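Local atomic coordinates of chitinase A (Cycas revoluta, PDB entry 4MNK), a protein that probably hydrolyses chitin as a plant class V chitinase of glycoside hydrolase family 18, and binds N-acetylglucosamine oligosaccharides. Residues A[38-43]-A[85-89]; A[116-120]-A[131-135]; A[204-210]-A[289-293]; A[283-287]-A[304-309]. All coordinates share one frame; numbering follows the deposited sequence.

Contact 1 of 4, residues A[38-43]-A[85-89]; sequences LNAPTF and NFAKL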
loop_
_atom_site.group_PDB
_atom_site.type_symbol
_atom_site.label_atom_id
_atom_site.label_comp_id
_atom_site.label_asym_id
_atom_site.label_seq_id
_atom_site.Cartn_x
_atom_site.Cartn_y
_atom_site.Cartn_z
ATOM N N LEU A 38 16.206 6.088 -0.495
ATOM C CA LEU A 38 17.364 5.197 -0.399
ATOM C C LEU A 38 18.689 5.950 -0.375
ATOM O O LEU A 38 19.647 5.493 0.246
ATOM C CB LEU A 38 17.350 4.168 -1.533
ATOM C CG LEU A 38 16.460 2.937 -1.315
ATOM C CD1 LEU A 38 14.975 3.264 -1.443
ATOM C CD2 LEU A 38 16.835 1.821 -2.276
ATOM N N ASN A 39 18.729 7.103 -1.044
ATOM C CA ASN A 39 19.911 7.972 -1.052
ATOM C C ASN A 39 21.167 7.269 -1.587
ATOM O O ASN A 39 22.202 7.205 -0.916
ATOM C CB ASN A 39 20.142 8.575 0.348
ATOM C CG ASN A 39 21.242 9.628 0.374
ATOM O OD1 ASN A 39 21.525 10.285 -0.630
ATOM N ND2 ASN A 39 21.866 9.794 1.534
ATOM N N ALA A 40 21.055 6.727 -2.800
ATOM C CA ALA A 40 22.214 6.230 -3.541
ATOM C C ALA A 40 23.183 7.393 -3.789
ATOM O O ALA A 40 22.736 8.531 -3.944
ATOM C CB ALA A 40 21.767 5.622 -4.860
ATOM N N PRO A 41 24.506 7.121 -3.836
ATOM C CA PRO A 41 25.187 5.826 -3.741
ATOM C C PRO A 41 25.607 5.387 -2.331
ATOM O O PRO A 41 26.022 4.240 -2.154
ATOM C CB PRO A 41 26.432 6.042 -4.605
ATOM C CG PRO A 41 26.761 7.479 -4.399
ATOM C CD PRO A 41 25.453 8.200 -4.181
ATOM N N THR A 42 25.509 6.274 -1.342
ATOM C CA THR A 42 25.921 5.924 0.022
ATOM C C THR A 42 24.911 4.999 0.694
ATOM O O THR A 42 25.271 4.215 1.576
ATOM C CB THR A 42 26.130 7.161 0.929
ATOM O OG1 THR A 42 24.878 7.829 1.141
ATOM C CG2 THR A 42 27.147 8.130 0.329
ATOM N N PHE A 43 23.651 5.103 0.273
ATOM C CA PHE A 43 22.540 4.360 0.881
ATOM C C PHE A 43 22.421 4.608 2.381
ATOM O O PHE A 43 22.038 3.725 3.155
ATOM C CB PHE A 43 22.591 2.867 0.523
ATOM C CG PHE A 43 22.376 2.604 -0.935
ATOM C CD1 PHE A 43 23.446 2.296 -1.770
ATOM C CD2 PHE A 43 21.100 2.701 -1.485
ATOM C CE1 PHE A 43 23.244 2.071 -3.128
ATOM C CE2 PHE A 43 20.889 2.479 -2.838
ATOM C CZ PHE A 43 21.964 2.161 -3.662
ATOM N N ASN A 85 17.396 1.771 -7.641
ATOM C CA ASN A 85 18.206 1.948 -6.445
ATOM C C ASN A 85 18.269 0.697 -5.572
ATOM O O ASN A 85 19.344 0.339 -5.099
ATOM C CB ASN A 85 17.744 3.170 -5.649
ATOM C CG ASN A 85 18.210 4.475 -6.264
ATOM O OD1 ASN A 85 19.112 4.491 -7.102
ATOM N ND2 ASN A 85 17.597 5.577 -5.850
ATOM N N PHE A 86 17.133 0.029 -5.371
ATOM C CA PHE A 86 17.124 -1.247 -4.650
ATOM C C PHE A 86 17.984 -2.295 -5.357
ATOM O O PHE A 86 18.728 -3.033 -4.711
ATOM C CB PHE A 86 15.704 -1.788 -4.469
ATOM C CG PHE A 86 15.042 -1.374 -3.180
ATOM C CD1 PHE A 86 13.909 -0.570 -3.201
ATOM C CD2 PHE A 86 15.534 -1.807 -1.949
ATOM C CE1 PHE A 86 13.280 -0.195 -2.017
ATOM C CE2 PHE A 86 14.915 -1.432 -0.762
ATOM C CZ PHE A 86 13.784 -0.625 -0.799
ATOM N N ALA A 87 17.885 -2.353 -6.684
ATOM C CA ALA A 87 18.655 -3.322 -7.464
ATOM C C ALA A 87 20.160 -3.079 -7.330
ATOM O O ALA A 87 20.934 -4.029 -7.187
ATOM C CB ALA A 87 18.222 -3.304 -8.922
ATOM N N LYS A 88 20.571 -1.813 -7.356
ATOM C CA LYS A 88 21.980 -1.455 -7.153
ATOM C C LYS A 88 22.428 -1.788 -5.734
ATOM O O LYS A 88 23.481 -2.400 -5.528
ATOM C CB LYS A 88 22.214 0.030 -7.434
ATOM C CG LYS A 88 22.225 0.395 -8.910
ATOM C CD LYS A 88 22.599 1.854 -9.139
ATOM C CE LYS A 88 21.454 2.795 -8.795
ATOM N NZ LYS A 88 21.792 4.218 -9.076
ATOM N N LEU A 89 21.612 -1.384 -4.763
ATOM C CA LEU A 89 21.873 -1.629 -3.351
ATOM C C LEU A 89 22.081 -3.105 -3.038
ATOM O O LEU A 89 23.073 -3.483 -2.414
ATOM C CB LEU A 89 20.704 -1.098 -2.514
ATOM C CG LEU A 89 20.599 -1.547 -1.055
ATOM C CD1 LEU A 89 21.772 -1.054 -0.230
ATOM C CD2 LEU A 89 19.287 -1.069 -0.471
#
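Leu-38 and Phe-86 meet at about a right angle, one methyl of the leucine set down on the flat of the ring. Leu-38 CD2 lies 3.7 Å from the Phe-86 ring centroid and only 9° off its normal, a CH-pi contact, while Leu-38 CD1 reaches the rim at Phe-86 CE1 (3.9 Å). With CG beside the backbone N (chi1 -82°), Leu-38 CD2 reaches both that face and Asn-85 CB (3.7 Å).

A second pair reverses the roles, with the ring coming from the 38-43 loop, which follows barrel strand 30-36 and leads to helix 52-63, and the aliphatic group from helix 80-90. Leu-89 CB sits over one face of Phe-43, 3.8 Å from the ring centroid and 20° off the normal; Leu-89 CD1 continues the cover at Phe-43 CG (3.8 Å). The opposite face is backed by Ala-40 CA, so the loop's own backbone closes the sandwich. Ala-40 CB rests against Asn-85 OD1, which also takes a weak bond from Lys-88 NZ.

Helix 93-110 adds Ala-95 against both Phe-43 and Leu-89. No hydrogen bond links the two segments, so the fit of loop and helix rests mainly on apolar and CH-pi contacts.

Contact 2 of 4, residues A[116-120]-A[131-135]; sequences DLDYE and FVKLV. With NAG (2-acetamido-2-deoxy-beta-D-glucopyranose), chain B.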
loop_
_atom_site.group_PDB
_atom_site.type_symbol
_atom_site.label_atom_id
_atom_site.label_comp_id
_atom_site.label_asym_id
_atom_site.label_seq_id
_atom_site.Cartn_x
_atom_site.Cartn_y
_atom_site.Cartn_z
ATOM N N ASP A 116 9.322 -0.176 6.957
ATOM C CA ASP A 116 8.669 -0.844 5.850
ATOM C C ASP A 116 9.521 -0.672 4.604
ATOM O O ASP A 116 10.129 0.383 4.405
ATOM C CB ASP A 116 7.275 -0.257 5.628
ATOM C CG ASP A 116 6.560 -0.867 4.436
ATOM O OD1 ASP A 116 6.078 -2.015 4.543
ATOM O OD2 ASP A 116 6.466 -0.189 3.392
ATOM N N LEU A 117 9.567 -1.711 3.776
ATOM C CA LEU A 117 10.241 -1.636 2.485
ATOM C C LEU A 117 9.212 -1.680 1.369
ATOM O O LEU A 117 8.402 -2.607 1.306
ATOM C CB LEU A 117 11.233 -2.792 2.325
ATOM C CG LEU A 117 12.255 -2.989 3.448
ATOM C CD1 LEU A 117 13.107 -4.214 3.172
ATOM C CD2 LEU A 117 13.131 -1.756 3.625
ATOM N N ASP A 118 9.232 -0.669 0.504
ATOM C CA ASP A 118 8.363 -0.648 -0.666
ATOM C C ASP A 118 9.218 -0.731 -1.926
ATOM O O ASP A 118 9.717 0.279 -2.429
ATOM C CB ASP A 118 7.469 0.599 -0.663
ATOM C CG ASP A 118 6.412 0.571 -1.761
ATOM O OD1 ASP A 118 5.613 1.527 -1.839
ATOM O OD2 ASP A 118 6.377 -0.398 -2.550
ATOM N N TYR A 119 9.374 -1.962 -2.410
ATOM C CA TYR A 119 10.232 -2.301 -3.537
ATOM C C TYR A 119 9.382 -2.985 -4.602
ATOM O O TYR A 119 8.899 -4.102 -4.405
ATOM C CB TYR A 119 11.349 -3.227 -3.048
ATOM C CG TYR A 119 12.336 -3.742 -4.084
ATOM C CD1 TYR A 119 13.171 -4.811 -3.773
ATOM C CD2 TYR A 119 12.444 -3.171 -5.358
ATOM C CE1 TYR A 119 14.092 -5.297 -4.685
ATOM C CE2 TYR A 119 13.362 -3.662 -6.290
ATOM C CZ TYR A 119 14.180 -4.725 -5.941
ATOM O OH TYR A 119 15.096 -5.218 -6.841
ATOM N N GLU A 120 9.200 -2.302 -5.727
ATOM C CA GLU A 120 8.303 -2.777 -6.772
ATOM C C GLU A 120 9.060 -2.954 -8.092
ATOM O O GLU A 120 9.163 -2.009 -8.868
ATOM C CB GLU A 120 7.116 -1.811 -6.915
ATOM C CG GLU A 120 6.293 -1.688 -5.628
ATOM C CD GLU A 120 5.204 -0.625 -5.672
ATOM O OE1 GLU A 120 4.668 -0.333 -6.760
ATOM O OE2 GLU A 120 4.862 -0.094 -4.598
ATOM N N PHE A 131 17.497 -9.372 -2.741
ATOM C CA PHE A 131 16.549 -8.794 -1.785
ATOM C C PHE A 131 16.467 -9.659 -0.527
ATOM O O PHE A 131 16.413 -9.135 0.585
ATOM C CB PHE A 131 15.172 -8.629 -2.439
ATOM C CG PHE A 131 14.187 -7.806 -1.638
ATOM C CD1 PHE A 131 12.856 -8.199 -1.568
ATOM C CD2 PHE A 131 14.572 -6.636 -0.984
ATOM C CE1 PHE A 131 11.919 -7.449 -0.856
ATOM C CE2 PHE A 131 13.639 -5.880 -0.263
ATOM C CZ PHE A 131 12.312 -6.291 -0.204
ATOM N N VAL A 132 16.482 -10.979 -0.712
ATOM C CA VAL A 132 16.567 -11.934 0.398
ATOM C C VAL A 132 17.768 -11.627 1.305
ATOM O O VAL A 132 17.637 -11.634 2.530
ATOM C CB VAL A 132 16.601 -13.403 -0.122
ATOM C CG1 VAL A 132 17.169 -14.368 0.921
ATOM C CG2 VAL A 132 15.212 -13.844 -0.564
ATOM N N LYS A 133 18.926 -11.344 0.703
ATOM C CA LYS A 133 20.127 -10.989 1.465
ATOM C C LYS A 133 19.892 -9.734 2.302
ATOM O O LYS A 133 20.182 -9.721 3.494
ATOM C CB LYS A 133 21.332 -10.788 0.541
ATOM C CG LYS A 133 21.771 -12.030 -0.226
ATOM C CD LYS A 133 22.933 -11.714 -1.157
ATOM C CE LYS A 133 23.169 -12.827 -2.161
ATOM N NZ LYS A 133 24.285 -12.493 -3.091
ATOM N N LEU A 134 19.349 -8.689 1.677
ATOM C CA LEU A 134 19.066 -7.436 2.381
ATOM C C LEU A 134 18.130 -7.649 3.567
ATOM O O LEU A 134 18.419 -7.211 4.684
ATOM C CB LEU A 134 18.466 -6.389 1.434
ATOM C CG LEU A 134 18.202 -5.012 2.061
ATOM C CD1 LEU A 134 19.490 -4.194 2.131
ATOM C CD2 LEU A 134 17.116 -4.260 1.298
ATOM N N VAL A 135 17.011 -8.321 3.314
ATOM C CA VAL A 135 15.981 -8.502 4.332
ATOM C C VAL A 135 16.465 -9.393 5.481
ATOM O O VAL A 135 16.179 -9.117 6.648
ATOM C CB VAL A 135 14.655 -9.009 3.716
ATOM C CG1 VAL A 135 13.629 -9.321 4.795
ATOM C CG2 VAL A 135 14.088 -7.969 2.756
HETATM C C1 NAG B . 1.489 1.482 -5.291
HETATM C C2 NAG B . 2.462 2.278 -4.408
HETATM C C3 NAG B . 2.010 3.730 -4.239
HETATM C C4 NAG B . 1.518 4.371 -5.540
HETATM C C5 NAG B . 0.556 3.423 -6.266
HETATM C C6 NAG B . 0.038 3.980 -7.593
HETATM C C7 NAG B . 1.685 1.341 -2.230
HETATM C C8 NAG B . 2.131 0.744 -0.927
HETATM N N2 NAG B . 2.658 1.674 -3.091
HETATM O O1 NAG B . 2.053 0.230 -5.608
HETATM O O3 NAG B . 3.062 4.492 -3.682
HETATM O O4 NAG B . 0.858 5.576 -5.216
HETATM O O5 NAG B . 1.206 2.186 -6.488
HETATM O O6 NAG B . 1.104 4.197 -8.490
HETATM O O7 NAG B . 0.481 1.492 -2.448
#
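This is a buried apolar contact between Leu-117 and Tyr-119 on strand 114-119 and Phe-131, Leu-134 and Val-135 on helix 125-149, the strand and helix of one beta-alpha-beta unit of the family 18 TIM barrel. The axes of the short segments run antiparallel (167°) with a closest approach of 12.2 Å, a distance bridged by side chains.

Its core is a T-shaped aromatic pair. Tyr-119 turns its edge to the face of Phe-131, with centroids 5.0 Å apart and planes at 85°; Tyr-119 CD1 stands over the ring centre and lies 3.6 Å from Phe-131 CD2. Tyr-119 carries CG anti to its backbone N (chi1 178°), which sends the ring out from the strand to the helix. The other face of Phe-131 is backed by Val-135 CG2 from the next helical turn. Leu-117 CD1 wedges in beside them, 3.9 Å from Phe-131 CE2 and 3.9 Å from Val-135 CG2. With an alanine at Phe-131, the Tyr-119 edge would probably lose its aromatic partner and a gap would open beside Leu-117.

Asp-118, between Leu-117 and Tyr-119, points away from the helix, and Glu-120 follows the strand. Asp-118 OD1 accepts a nearly straight bond from NAG N2 (3.2 Å). NAG O1 lies near both Glu-120 oxygens, 2.9 Å from Glu-120 OE1, in a weak bond whose acceptor is not settled. Asp-116, Asp-118 and Glu-120 spell the DxDxE signature of the family. The strand thus has two chemistries: alternate residues anchor it to the helix through apolar contacts, while the acids line the barrel interior and the sugar site.

Contact 3 of 4, residues A[204-210]-A[289-293]; sequences APAALRD and TTVSA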
loop_
_atom_site.group_PDB
_atom_site.type_symbol
_atom_site.label_atom_id
_atom_site.label_comp_id
_atom_site.label_asym_id
_atom_site.label_seq_id
_atom_site.Cartn_x
_atom_site.Cartn_y
_atom_site.Cartn_z
ATOM N N ALA A 204 -12.983 -2.911 -13.190
ATOM C CA ALA A 204 -12.906 -2.700 -11.746
ATOM C C ALA A 204 -11.447 -2.789 -11.293
ATOM O O ALA A 204 -10.878 -3.883 -11.256
ATOM C CB ALA A 204 -13.766 -3.723 -11.019
ATOM N N PRO A 205 -10.834 -1.638 -10.943
ATOM C CA PRO A 205 -9.389 -1.600 -10.683
ATOM C C PRO A 205 -8.933 -2.412 -9.469
ATOM O O PRO A 205 -7.761 -2.778 -9.384
ATOM C CB PRO A 205 -9.106 -0.110 -10.461
ATOM C CG PRO A 205 -10.269 0.603 -11.053
ATOM C CD PRO A 205 -11.436 -0.296 -10.852
ATOM N N ALA A 206 -9.845 -2.692 -8.542
ATOM C CA ALA A 206 -9.492 -3.448 -7.344
ATOM C C ALA A 206 -10.503 -4.558 -7.037
ATOM O O ALA A 206 -10.752 -4.888 -5.876
ATOM C CB ALA A 206 -9.309 -2.509 -6.150
ATOM N N ALA A 207 -11.059 -5.146 -8.094
ATOM C CA ALA A 207 -12.039 -6.225 -7.971
ATOM C C ALA A 207 -11.652 -7.254 -6.911
ATOM O O ALA A 207 -10.540 -7.790 -6.931
ATOM C CB ALA A 207 -12.231 -6.908 -9.317
ATOM N N LEU A 208 -12.570 -7.523 -5.986
ATOM C CA LEU A 208 -12.374 -8.586 -5.002
ATOM C C LEU A 208 -12.396 -9.956 -5.675
ATOM O O LEU A 208 -11.577 -10.824 -5.370
ATOM C CB LEU A 208 -13.438 -8.521 -3.901
ATOM C CG LEU A 208 -13.381 -9.604 -2.817
ATOM C CD1 LEU A 208 -12.029 -9.622 -2.103
ATOM C CD2 LEU A 208 -14.511 -9.413 -1.827
ATOM N N ARG A 209 -13.350 -10.142 -6.580
ATOM C CA ARG A 209 -13.450 -11.374 -7.356
ATOM C C ARG A 209 -14.041 -11.080 -8.731
ATOM O O ARG A 209 -14.468 -9.955 -9.007
ATOM C CB ARG A 209 -14.225 -12.476 -6.602
ATOM C CG ARG A 209 -15.565 -12.056 -6.015
ATOM C CD ARG A 209 -16.288 -13.234 -5.355
ATOM N NE ARG A 209 -15.616 -13.739 -4.156
ATOM C CZ ARG A 209 -15.805 -13.279 -2.920
ATOM N NH1 ARG A 209 -16.649 -12.279 -2.690
ATOM N NH2 ARG A 209 -15.140 -13.817 -1.907
ATOM N N ASP A 210 -14.018 -12.088 -9.597
ATOM C CA ASP A 210 -14.566 -11.999 -10.943
ATOM C C ASP A 210 -14.763 -13.409 -11.488
ATOM O O ASP A 210 -14.072 -14.344 -11.080
ATOM C CB ASP A 210 -13.630 -11.204 -11.859
ATOM C CG ASP A 210 -14.286 -10.804 -13.173
ATOM O OD1 ASP A 210 -15.003 -11.632 -13.778
ATOM O OD2 ASP A 210 -14.073 -9.656 -13.610
ATOM N N THR A 289 -20.833 -8.142 -9.074
ATOM C CA THR A 289 -20.010 -9.154 -9.737
ATOM C C THR A 289 -18.543 -9.068 -9.300
ATOM O O THR A 289 -17.909 -10.092 -9.033
ATOM C CB THR A 289 -20.138 -9.042 -11.285
ATOM O OG1 THR A 289 -21.508 -9.228 -11.667
ATOM C CG2 THR A 289 -19.274 -10.081 -11.999
ATOM N N THR A 290 -18.021 -7.848 -9.210
ATOM C CA THR A 290 -16.616 -7.629 -8.856
ATOM C C THR A 290 -16.404 -7.177 -7.412
ATOM O O THR A 290 -15.275 -7.215 -6.914
ATOM C CB THR A 290 -15.953 -6.601 -9.791
ATOM O OG1 THR A 290 -16.712 -5.385 -9.784
ATOM C CG2 THR A 290 -15.863 -7.142 -11.210
ATOM N N VAL A 291 -17.490 -6.780 -6.747
ATOM C CA VAL A 291 -17.445 -6.131 -5.427
ATOM C C VAL A 291 -16.642 -4.832 -5.550
ATOM O O VAL A 291 -15.499 -4.725 -5.088
ATOM C CB VAL A 291 -16.910 -7.066 -4.301
ATOM C CG1 VAL A 291 -17.053 -6.405 -2.942
ATOM C CG2 VAL A 291 -17.642 -8.410 -4.316
ATOM N N SER A 292 -17.256 -3.860 -6.216
ATOM C CA SER A 292 -16.613 -2.592 -6.526
ATOM C C SER A 292 -17.675 -1.569 -6.887
ATOM O O SER A 292 -18.860 -1.897 -6.978
ATOM C CB SER A 292 -15.638 -2.759 -7.695
ATOM O OG SER A 292 -16.329 -2.874 -8.925
ATOM N N ALA A 293 -17.246 -0.331 -7.095
ATOM C CA ALA A 293 -18.138 0.728 -7.531
ATOM C C ALA A 293 -17.578 1.415 -8.760
ATOM O O ALA A 293 -16.375 1.355 -9.033
ATOM C CB ALA A 293 -18.346 1.741 -6.414
#
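A G1 beta bulge, formed where Val-291 and Ser-292 both face Asp-287 in the hairpin of strands 283-287 and 292-297, lies against the 204-210 loop, and Val-291 touches Leu-208 across the contact. The two side chains lie side by side and point the same way: Leu-208 CB meets Val-291 CB at 3.8 Å, and Leu-208 CD2 is 4.1 Å from each methyl of Val-291, CG1 and CG2. Val-291 has the positive phi (60°) of the bulge's first position.

One hydrogen bond crosses, from Leu-208 N to Thr-290 O (2.9 Å). The donor sits almost in line with the carbonyl, although the angle at the hydrogen is a bent 132°. Two CA-H...O contacts flank it, Ala-207 CA to the same Thr-290 O and, straighter and shorter, Thr-290 CA to Arg-209 O at 3.2 Å (156° at the hydrogen).

In the fold, the loop follows strand 186-190 of the barrel and precedes helix 217-227, whereas the hairpin is consistent with the alpha+beta insertion known in class V plant chitinases. The contact would thus join that insertion to a barrel loop. Tyr-316 of helix 307-319 packs on Leu-208, and Leu-312 on Val-291.

At the hairpin turn and just past it, Ala-204 CB lies against a pair of hydroxyls, 3.4 Å from Ser-292 OG and 3.6 Å from Thr-290 OG1. Ser-292 OG and Thr-290 OG1 are 2.7 Å apart, close enough for a hydrogen bond, though the proton has another acceptor within reach; Thr-290 OG1 is also bonded to Asp-287 OD2. Thr-290 CB abuts Ala-207 CB, while its methyl CG2 runs alongside Asp-210 OD2 at the more open edge.

Contact 4 of 4, residues A[283-287]-A[304-309]; sequences REVFD and YDNQQS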
loop_
_atom_site.group_PDB
_atom_site.type_symbol
_atom_site.label_atom_id
_atom_site.label_comp_id
_atom_site.label_asym_id
_atom_site.label_seq_id
_atom_site.Cartn_x
_atom_site.Cartn_y
_atom_site.Cartn_z
ATOM N N ARG A 283 -23.290 9.494 -11.809
ATOM C CA ARG A 283 -24.098 8.405 -11.274
ATOM C C ARG A 283 -23.203 7.310 -10.713
ATOM O O ARG A 283 -22.334 6.793 -11.416
ATOM C CB ARG A 283 -25.018 7.823 -12.352
ATOM C CG ARG A 283 -25.962 6.736 -11.838
ATOM C CD ARG A 283 -26.867 6.186 -12.934
ATOM N NE ARG A 283 -27.762 7.202 -13.490
ATOM C CZ ARG A 283 -28.967 7.499 -13.007
ATOM N NH1 ARG A 283 -29.446 6.865 -11.943
ATOM N NH2 ARG A 283 -29.697 8.439 -13.593
ATOM N N GLU A 284 -23.424 6.963 -9.447
ATOM C CA GLU A 284 -22.710 5.866 -8.805
ATOM C C GLU A 284 -23.442 4.549 -9.020
ATOM O O GLU A 284 -24.667 4.474 -8.884
ATOM C CB GLU A 284 -22.541 6.122 -7.305
ATOM C CG GLU A 284 -21.951 4.933 -6.549
ATOM C CD GLU A 284 -21.609 5.253 -5.115
ATOM O OE1 GLU A 284 -20.405 5.259 -4.788
ATOM O OE2 GLU A 284 -22.538 5.497 -4.316
ATOM N N VAL A 285 -22.674 3.515 -9.347
ATOM C CA VAL A 285 -23.191 2.165 -9.523
ATOM C C VAL A 285 -22.358 1.210 -8.679
ATOM O O VAL A 285 -21.127 1.275 -8.688
ATOM C CB VAL A 285 -23.135 1.722 -11.007
ATOM C CG1 VAL A 285 -23.731 0.327 -11.185
ATOM C CG2 VAL A 285 -23.855 2.720 -11.901
ATOM N N PHE A 286 -23.027 0.333 -7.934
ATOM C CA PHE A 286 -22.336 -0.748 -7.253
ATOM C C PHE A 286 -22.340 -1.972 -8.153
ATOM O O PHE A 286 -23.385 -2.358 -8.681
ATOM C CB PHE A 286 -22.986 -1.073 -5.906
ATOM C CG PHE A 286 -22.385 -2.270 -5.221
ATOM C CD1 PHE A 286 -23.061 -3.485 -5.197
ATOM C CD2 PHE A 286 -21.138 -2.186 -4.606
ATOM C CE1 PHE A 286 -22.510 -4.594 -4.569
ATOM C CE2 PHE A 286 -20.576 -3.290 -3.981
ATOM C CZ PHE A 286 -21.265 -4.499 -3.961
ATOM N N ASP A 287 -21.166 -2.569 -8.335
ATOM C CA ASP A 287 -21.045 -3.772 -9.144
ATOM C C ASP A 287 -20.848 -4.996 -8.264
ATOM O O ASP A 287 -19.752 -5.238 -7.750
ATOM C CB ASP A 287 -19.895 -3.650 -10.145
ATOM C CG ASP A 287 -19.910 -4.761 -11.166
ATOM O OD1 ASP A 287 -20.858 -4.795 -11.980
ATOM O OD2 ASP A 287 -18.988 -5.602 -11.152
ATOM N N TYR A 304 -13.726 2.432 -8.474
ATOM C CA TYR A 304 -13.194 2.695 -7.136
ATOM C C TYR A 304 -13.886 1.820 -6.100
ATOM O O TYR A 304 -14.779 1.031 -6.428
ATOM C CB TYR A 304 -13.379 4.179 -6.770
ATOM C CG TYR A 304 -14.828 4.618 -6.802
ATOM C CD1 TYR A 304 -15.570 4.744 -5.626
ATOM C CD2 TYR A 304 -15.470 4.873 -8.016
ATOM C CE1 TYR A 304 -16.913 5.127 -5.660
ATOM C CE2 TYR A 304 -16.805 5.254 -8.060
ATOM C CZ TYR A 304 -17.518 5.377 -6.883
ATOM O OH TYR A 304 -18.838 5.754 -6.952
ATOM N N ASP A 305 -13.468 1.963 -4.846
ATOM C CA ASP A 305 -14.145 1.321 -3.731
ATOM C C ASP A 305 -15.015 2.321 -2.990
ATOM O O ASP A 305 -14.593 3.448 -2.723
ATOM C CB ASP A 305 -13.138 0.675 -2.781
ATOM C CG ASP A 305 -12.692 -0.689 -3.260
ATOM O OD1 ASP A 305 -13.539 -1.609 -3.293
ATOM O OD2 ASP A 305 -11.502 -0.842 -3.609
ATOM N N ASN A 306 -16.237 1.907 -2.674
ATOM C CA ASN A 306 -17.145 2.753 -1.910
ATOM C C ASN A 306 -17.489 2.136 -0.559
ATOM O O ASN A 306 -16.888 1.142 -0.146
ATOM C CB ASN A 306 -18.396 3.127 -2.725
ATOM C CG ASN A 306 -19.361 1.962 -2.927
ATOM O OD1 ASN A 306 -19.125 0.835 -2.486
ATOM N ND2 ASN A 306 -20.464 2.243 -3.608
ATOM N N GLN A 307 -18.458 2.732 0.127
ATOM C CA GLN A 307 -18.835 2.299 1.462
ATOM C C GLN A 307 -19.213 0.812 1.498
ATOM O O GLN A 307 -18.788 0.068 2.386
ATOM C CB GLN A 307 -19.977 3.179 1.981
ATOM C CG GLN A 307 -19.605 4.667 2.176
ATOM C CD GLN A 307 -19.899 5.576 0.974
ATOM O OE1 GLN A 307 -19.635 5.235 -0.186
ATOM N NE2 GLN A 307 -20.424 6.763 1.263
ATOM N N GLN A 308 -19.987 0.379 0.507
ATOM C CA GLN A 308 -20.417 -1.013 0.418
ATOM C C GLN A 308 -19.269 -1.970 0.089
ATOM O O GLN A 308 -19.107 -2.995 0.750
ATOM C CB GLN A 308 -21.547 -1.170 -0.600
ATOM C CG GLN A 308 -22.145 -2.565 -0.632
ATOM C CD GLN A 308 -23.374 -2.666 -1.508
ATOM O OE1 GLN A 308 -23.733 -1.726 -2.220
ATOM N NE2 GLN A 308 -24.032 -3.815 -1.455
ATOM N N SER A 309 -18.472 -1.641 -0.925
ATOM C CA SER A 309 -17.397 -2.549 -1.322
ATOM C C SER A 309 -16.309 -2.659 -0.252
ATOM O O SER A 309 -15.750 -3.734 -0.060
ATOM C CB SER A 309 -16.817 -2.193 -2.694
ATOM O OG SER A 309 -16.095 -0.978 -2.664
HETATM O O HOH W 1 -22.177 4.907 -1.596
HETATM O O HOH W 2 -19.327 6.765 -2.861
#
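Hydrogen bonds converge on Glu-284 OE1. Tyr-304 OH donates to it at 2.7 Å on the anti side, 23° out of the carboxylate plane, and Asn-306 ND2 adds a weak bond of 3.2 Å, its amide plane standing perpendicular to the carboxylate. Glu-284 reaches these partners because CG is anti to its backbone N (chi1 173°) and the chain beyond stays extended. Two waters donate to both Glu-284 and Gln-307: one joins Glu-284 OE2 (2.8 Å) to Gln-307 OE1, the other joins OE1 to the same amide oxygen.

The stacking contact is separate. The amide of Gln-308 lies flat over one face of Phe-286, planes 11° apart, with OE1 3.3 Å from ring CG; Gln-308 CG makes a CH-pi contact 4.0 Å from the ring centroid. With a serine in place of Phe-286, the Gln-308 amide is likely to lose its platform and be free to turn.

The helix start is bonded within itself. Asn-306 OD1 accepts from Ser-309 N (3.0 Å), and Ser-309 OG accepts from Asn-306 N (2.9 Å). This reciprocal pair is a capping box, with Asn-306 the N-cap of helix 307-319 and its ND2 turned to strand 283-287.

How the contacts relate
The four contacts fall into two pairs on opposite sides of the chain's centre. Contacts 1 and 2, with centres 12 Å apart, share an aromatic run: Phe-86 stacks on Tyr-119 (Phe-86 CB to Tyr-119 CE2 3.5 Å), so the 38-43 loop, helix 80-90 and the acid-bearing strand are packed in succession. Contacts 3 and 4, centres 10 Å apart, meet through strand pairing, with Ser-292 O 2.8 Å from Asp-287 N and Ala-293 N 2.9 Å from Tyr-304 O. Contact 2 alone holds residues of the sugar pocket, Asp-118 and Glu-120; Phe-86, Ala-207 and Tyr-304 each keep their side chains about 10 or 11 Å from a bound NAG.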